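Side-chain contacts in glycine cleavage system H protein 1 (Mycobacterium marinum, PDB 3TZU), which probably carries the methylamine group of glycine from the P protein to the T protein of the glycine cleavage system on a covalently bound lipoyl arm: residues P100-I103 and G109-W112; I23-G28 and T119-L124. All blocks are in the same frame, centred on the assembly; numbering follows the deposited sequence.

Contact 1 joins helix 101-105 to the turn that follows it. Contact 2 joins the end of strand 21-23 and the loop after it to the chain that follows strand 114-118. Strand 114-118 lies between 109-112 and 119-124 in the chain. The centres of the two contacts are 21 Å apart, on opposite sides of the centre of the chain. Their nearest atoms are about 6 Å apart and do not touch. Arg37 of strand 36-40 has a partner in each: a cation-pi contact with Trp112 and backbone bonding with Asp24. Both contacts lie away from Lys76, the predicted lipoylation site, which carries no lipoyl group in this structure.

Contact 1: residues P100-I103 and G109-W112; sequences PATI and GAGW
Thr102 and Ile103 of helix 101-105 face Ala110 and Gly111 of the turn that follows the helix. The contact lies within the lipoyl-binding region of the H protein and ties this short helix to the loop leading into strand 114-118. Pro100 O accepts a backbone hydrogen bond from Ile103 N at 3.0 Å. The Pro100 ring rests on Leu51 and Val54 of strand 51-55.

Thr102 divides its two branches. CG2 lies anti to the backbone N, with chi1 at -45° for OG1, and is carried to the turn. It meets CB of Ala110 at 4.2 Å, methyl against methyl, in a loose apolar touch. OG1 takes no part across the contact, since it hydrogen-bonds to Asp99 O. Thr102 O also stands near the turn, 4.2 Å from Gly111 CA.

Ile103 makes the closest approach, and it does so through its backbone. Its CA is 3.9 Å from Gly111 CA. CG1 and CG2 of Ile103 both approach Gly111 O from the helix side, each at 4.0 Å. The side chain as a whole packs on Leu51 and Val54, beside Pro100.

The facing chain is a type I beta turn from Gly109 to Trp112, closed by Trp112 N to Gly109 O at 3.2 Å. Asp106 OD2 bonds to Ala110 N. Asn93 ND2 bonds to Trp112 O. The Trp112 side chain leaves its backbone on the side away from the helix; its ring forms a cation-pi contact with Arg37.

The chemistry across the contact is van der Waals alone. Polar groups that hold the turn include Asp106, Asn93 and the turn's own backbone. Gly111, which has no side chain, lets the turn lie directly against the helix backbone.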
ATOM      1  N   PRO A 100     -12.647   3.483  11.661  1.00 36.23           N
ATOM      2  CA  PRO A 100     -11.697   2.730  10.854  1.00 34.76           C
ATOM      3  C   PRO A 100     -10.331   2.513  11.531  1.00 35.21           C
ATOM      4  O   PRO A 100      -9.619   1.600  11.157  1.00 34.52           O
ATOM      5  CB  PRO A 100     -11.589   3.555   9.561  1.00 33.39           C
ATOM      6  CG  PRO A 100     -12.730   4.511   9.601  1.00 33.96           C
ATOM      7  CD  PRO A 100     -12.974   4.775  11.050  1.00 35.93           C
ATOM      8  N   ALA A 101     -10.001   3.287  12.562  1.00 37.56           N
ATOM      9  CA  ALA A 101      -8.834   2.960  13.407  1.00 38.66           C
ATOM     10  C   ALA A 101      -8.846   1.509  13.942  1.00 39.40           C
ATOM     11  O   ALA A 101      -7.795   0.906  14.163  1.00 39.99           O
ATOM     12  CB  ALA A 101      -8.709   3.955  14.545  1.00 40.57           C
ATOM     13  N   THR A 102     -10.028   0.939  14.135  1.00 40.20           N
ATOM     14  CA  THR A 102     -10.135  -0.457  14.564  1.00 40.61           C
ATOM     15  C   THR A 102      -9.527  -1.474  13.561  1.00 37.85           C
ATOM     16  O   THR A 102      -9.011  -2.519  13.958  1.00 38.60           O
ATOM     17  CB  THR A 102     -11.617  -0.841  14.854  1.00 42.45           C
ATOM     18  OG1 THR A 102     -12.255   0.198  15.614  1.00 44.95           O
ATOM     19  CG2 THR A 102     -11.689  -2.138  15.683  1.00 44.60           C
ATOM     20  N   ILE A 103      -9.601  -1.186  12.265  1.00 34.53           N
ATOM     21  CA  ILE A 103      -9.089  -2.110  11.261  1.00 32.26           C
ATOM     22  C   ILE A 103      -7.558  -2.236  11.440  1.00 32.31           C
ATOM     23  O   ILE A 103      -6.991  -3.332  11.344  1.00 31.76           O
ATOM     24  CB  ILE A 103      -9.404  -1.627   9.837  1.00 30.17           C
ATOM     25  CG1 ILE A 103     -10.921  -1.457   9.627  1.00 30.64           C
ATOM     26  CG2 ILE A 103      -8.825  -2.573   8.800  1.00 28.30           C
ATOM     27  CD1 ILE A 103     -11.276  -0.484   8.502  1.00 29.38           C
ATOM     28  N   GLY A 109      -9.091  -9.704  13.150  1.00 32.68           N
ATOM     29  CA  GLY A 109     -10.142  -9.955  14.171  1.00 34.88           C
ATOM     30  C   GLY A 109     -11.302  -8.970  14.100  1.00 35.02           C
ATOM     31  O   GLY A 109     -12.125  -9.036  13.198  1.00 33.83           O
ATOM     32  N   ALA A 110     -11.351  -8.021  15.031  1.00 36.52           N
ATOM     33  CA  ALA A 110     -12.444  -7.043  15.070  1.00 37.26           C
ATOM     34  C   ALA A 110     -12.501  -6.138  13.832  1.00 35.05           C
ATOM     35  O   ALA A 110     -13.516  -5.511  13.574  1.00 35.68           O
ATOM     36  CB  ALA A 110     -12.359  -6.213  16.348  1.00 39.22           C
ATOM     37  N   GLY A 111     -11.406  -6.053  13.082  1.00 33.31           N
ATOM     38  CA  GLY A 111     -11.356  -5.261  11.863  1.00 30.90           C
ATOM     39  C   GLY A 111     -11.815  -5.930  10.569  1.00 29.44           C
ATOM     40  O   GLY A 111     -11.631  -5.371   9.493  1.00 27.98           O
ATOM     41  N   TRP A 112     -12.416  -7.112  10.651  1.00 30.12           N
ATOM     42  CA  TRP A 112     -13.059  -7.727   9.480  1.00 29.22           C
ATOM     43  C   TRP A 112     -14.047  -6.745   8.860  1.00 28.84           C
ATOM     44  O   TRP A 112     -14.616  -5.882   9.554  1.00 29.80           O
ATOM     45  CB  TRP A 112     -13.757  -9.025   9.884  1.00 30.97           C
ATOM     46  CG  TRP A 112     -14.957  -8.813  10.765  1.00 33.37           C
ATOM     47  CD1 TRP A 112     -14.981  -8.605  12.142  1.00 35.44           C
ATOM     48  CD2 TRP A 112     -16.356  -8.744  10.354  1.00 34.51           C
ATOM     49  NE1 TRP A 112     -16.251  -8.428  12.590  1.00 37.30           N
ATOM     50  CE2 TRP A 112     -17.128  -8.497  11.572  1.00 37.10           C
ATOM     51  CE3 TRP A 112     -17.024  -8.856   9.145  1.00 33.83           C
ATOM     52  CZ2 TRP A 112     -18.515  -8.388  11.556  1.00 38.99           C
ATOM     53  CZ3 TRP A 112     -18.422  -8.746   9.137  1.00 35.51           C
ATOM     54  CH2 TRP A 112     -19.147  -8.519  10.311  1.00 38.18           C
TER

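Contact 2: residues I23-G28 and T119-L124; sequences IDIAPG and TAVGEL
Ile23 and Ile25 reach across to Leu124 and Val121, and these two apolar pairs make up the contact. In the first, CG2 of Ile23 meets both methyls at the end of Leu124. It is 4.0 Å from Leu124 CD1 and 4.2 Å from Leu124 CD2. The two side chains cross at about a right angle. Ile23 has CG1 anti to its backbone N (chi1 -179°), which leaves the short branch CG2 to do the touching. In the second pair it is the long branch that reaches over. CD1 of Ile25 comes within 3.7 Å of Val121 CG1, at an oblique crossing. The Ile25 chain is extended, with chi2 at 161°, and this carries CD1 out to the valine. Ile23 and Ile25 are buried, whereas Val121 is exposed.

Backbone bonding shapes each segment separately. Asp24 is the centre of an inverse gamma turn, with a weak bond from Ile25 N to Ile23 O at 2.9 Å. The turn brings both isoleucines to the same partner segment. On the other side, Thr119 and Ala120 face Ser86 in a classic beta bulge, where the chain turns a corner.

Within the H-protein fold, the contact joins the five-stranded sheet to the short strand pair 85-86 and 120-121. Ile23 packs on Val36 and Val38 of strand 36-40, and also on Ala85. Val121 shares Ala85 and touches Thr31. Ser15 of strand 15-16 borders Ile23 and Leu124, and its OG bonds to Ile25 O.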
ATOM      1  N   ILE A  23      -9.625 -14.080   3.223  1.00 24.66           N
ATOM      2  CA  ILE A  23     -10.982 -14.641   3.305  1.00 26.11           C
ATOM      3  C   ILE A  23     -10.859 -15.879   4.201  1.00 28.42           C
ATOM      4  O   ILE A  23      -9.886 -16.634   4.092  1.00 27.92           O
ATOM      5  CB  ILE A  23     -11.559 -14.989   1.906  1.00 25.57           C
ATOM      6  CG1 ILE A  23     -12.978 -15.537   2.023  1.00 26.95           C
ATOM      7  CG2 ILE A  23     -10.674 -15.976   1.166  1.00 25.46           C
ATOM      8  CD1 ILE A  23     -13.821 -15.421   0.757  1.00 26.66           C
ATOM      9  N   ASP A  24     -11.822 -16.057   5.107  1.00 30.77           N
ATOM     10  CA  ASP A  24     -11.780 -17.150   6.079  1.00 33.46           C
ATOM     11  C   ASP A  24     -12.251 -18.459   5.496  1.00 34.39           C
ATOM     12  O   ASP A  24     -13.235 -18.996   5.927  1.00 35.76           O
ATOM     13  CB  ASP A  24     -12.639 -16.825   7.333  1.00 35.43           C
ATOM     14  CG  ASP A  24     -11.895 -15.981   8.332  1.00 35.31           C
ATOM     15  OD1 ASP A  24     -10.636 -16.036   8.316  1.00 35.75           O
ATOM     16  OD2 ASP A  24     -12.531 -15.267   9.124  1.00 35.84           O
ATOM     17  N   ILE A  25     -11.542 -18.938   4.490  1.00 34.06           N
ATOM     18  CA  ILE A  25     -11.590 -20.310   4.066  1.00 35.47           C
ATOM     19  C   ILE A  25     -10.181 -20.821   4.342  1.00 36.26           C
ATOM     20  O   ILE A  25      -9.177 -20.223   3.895  1.00 34.25           O
ATOM     21  CB  ILE A  25     -11.889 -20.424   2.565  1.00 35.38           C
ATOM     22  CG1 ILE A  25     -13.242 -19.774   2.197  1.00 35.87           C
ATOM     23  CG2 ILE A  25     -11.904 -21.872   2.130  1.00 36.81           C
ATOM     24  CD1 ILE A  25     -13.388 -19.451   0.718  1.00 34.91           C
ATOM     25  N   ALA A  26     -10.094 -21.902   5.107  1.00 38.87           N
ATOM     26  CA  ALA A  26      -8.816 -22.561   5.346  1.00 40.10           C
ATOM     27  C   ALA A  26      -8.241 -23.044   4.029  1.00 40.36           C
ATOM     28  O   ALA A  26      -8.967 -23.547   3.188  1.00 40.41           O
ATOM     29  CB  ALA A  26      -8.981 -23.724   6.309  1.00 42.38           C
ATOM     30  N   PRO A  27      -6.920 -22.921   3.860  1.00 42.34           N
ATOM     31  CA  PRO A  27      -6.268 -23.284   2.600  1.00 42.96           C
ATOM     32  C   PRO A  27      -6.357 -24.782   2.318  1.00 45.61           C
ATOM     33  O   PRO A  27      -5.952 -25.607   3.160  1.00 45.46           O
ATOM     34  CB  PRO A  27      -4.830 -22.870   2.827  1.00 43.31           C
ATOM     35  CG  PRO A  27      -4.626 -23.044   4.300  1.00 44.80           C
ATOM     36  CD  PRO A  27      -5.961 -22.856   4.976  1.00 43.58           C
ATOM     37  N   GLY A  28      -6.915 -25.102   1.148  1.00 46.91           N
ATOM     38  CA  GLY A  28      -7.214 -26.468   0.741  1.00 49.73           C
ATOM     39  C   GLY A  28      -8.677 -26.828   0.946  1.00 52.52           C
ATOM     40  O   GLY A  28      -9.173 -27.796   0.354  1.00 54.92           O
ATOM     41  N   THR A 119     -20.163 -18.352  -3.997  1.00 36.29           N
ATOM     42  CA  THR A 119     -20.480 -19.281  -5.077  1.00 37.70           C
ATOM     43  C   THR A 119     -19.229 -19.616  -5.872  1.00 36.58           C
ATOM     44  O   THR A 119     -19.229 -20.527  -6.674  1.00 37.59           O
ATOM     45  CB  THR A 119     -21.528 -18.695  -6.051  1.00 38.94           C
ATOM     46  OG1 THR A 119     -21.071 -17.424  -6.534  1.00 37.01           O
ATOM     47  CG2 THR A 119     -22.906 -18.544  -5.360  1.00 40.42           C
ATOM     48  N   ALA A 120     -18.153 -18.865  -5.644  1.00 34.50           N
ATOM     49  CA  ALA A 120     -16.908 -19.074  -6.344  1.00 33.70           C
ATOM     50  C   ALA A 120     -15.804 -18.285  -5.635  1.00 31.79           C
ATOM     51  O   ALA A 120     -16.085 -17.278  -4.948  1.00 30.96           O
ATOM     52  CB  ALA A 120     -17.043 -18.628  -7.786  1.00 34.09           C
ATOM     53  N   VAL A 121     -14.571 -18.756  -5.787  1.00 31.18           N
ATOM     54  CA  VAL A 121     -13.412 -18.069  -5.261  1.00 29.74           C
ATOM     55  C   VAL A 121     -12.432 -17.790  -6.404  1.00 29.62           C
ATOM     56  O   VAL A 121     -12.301 -18.582  -7.311  1.00 30.86           O
ATOM     57  CB  VAL A 121     -12.752 -18.892  -4.112  1.00 29.78           C
ATOM     58  CG1 VAL A 121     -13.733 -19.041  -2.950  1.00 30.48           C
ATOM     59  CG2 VAL A 121     -12.279 -20.267  -4.581  1.00 30.91           C
ATOM     60  N   GLY A 122     -11.756 -16.650  -6.367  1.00 28.84           N
ATOM     61  CA  GLY A 122     -10.629 -16.370  -7.279  1.00 28.86           C
ATOM     62  C   GLY A 122      -9.341 -17.066  -6.834  1.00 29.38           C
ATOM     63  O   GLY A 122      -9.366 -18.041  -6.065  1.00 29.30           O
ATOM     64  N   GLU A 123      -8.226 -16.551  -7.356  1.00 29.61           N
ATOM     65  CA  GLU A 123      -6.866 -16.956  -6.994  1.00 29.85           C
ATOM     66  C   GLU A 123      -6.619 -16.725  -5.496  1.00 28.72           C
ATOM     67  O   GLU A 123      -6.679 -15.612  -5.004  1.00 28.38           O
ATOM     68  CB  GLU A 123      -5.862 -16.145  -7.819  1.00 29.39           C
ATOM     69  N   LEU A 124      -6.394 -17.795  -4.765  1.00 29.12           N
ATOM     70  CA  LEU A 124      -6.151 -17.703  -3.336  1.00 28.07           C
ATOM     71  C   LEU A 124      -4.792 -18.278  -3.023  1.00 28.13           C
ATOM     72  O   LEU A 124      -4.398 -19.271  -3.603  1.00 28.76           O
ATOM     73  CB  LEU A 124      -7.212 -18.465  -2.555  1.00 28.36           C
ATOM     74  CG  LEU A 124      -8.645 -17.927  -2.659  1.00 28.49           C
ATOM     75  CD1 LEU A 124      -9.551 -18.608  -1.635  1.00 28.95           C
ATOM     76  CD2 LEU A 124      -8.715 -16.413  -2.510  1.00 26.61           C
TER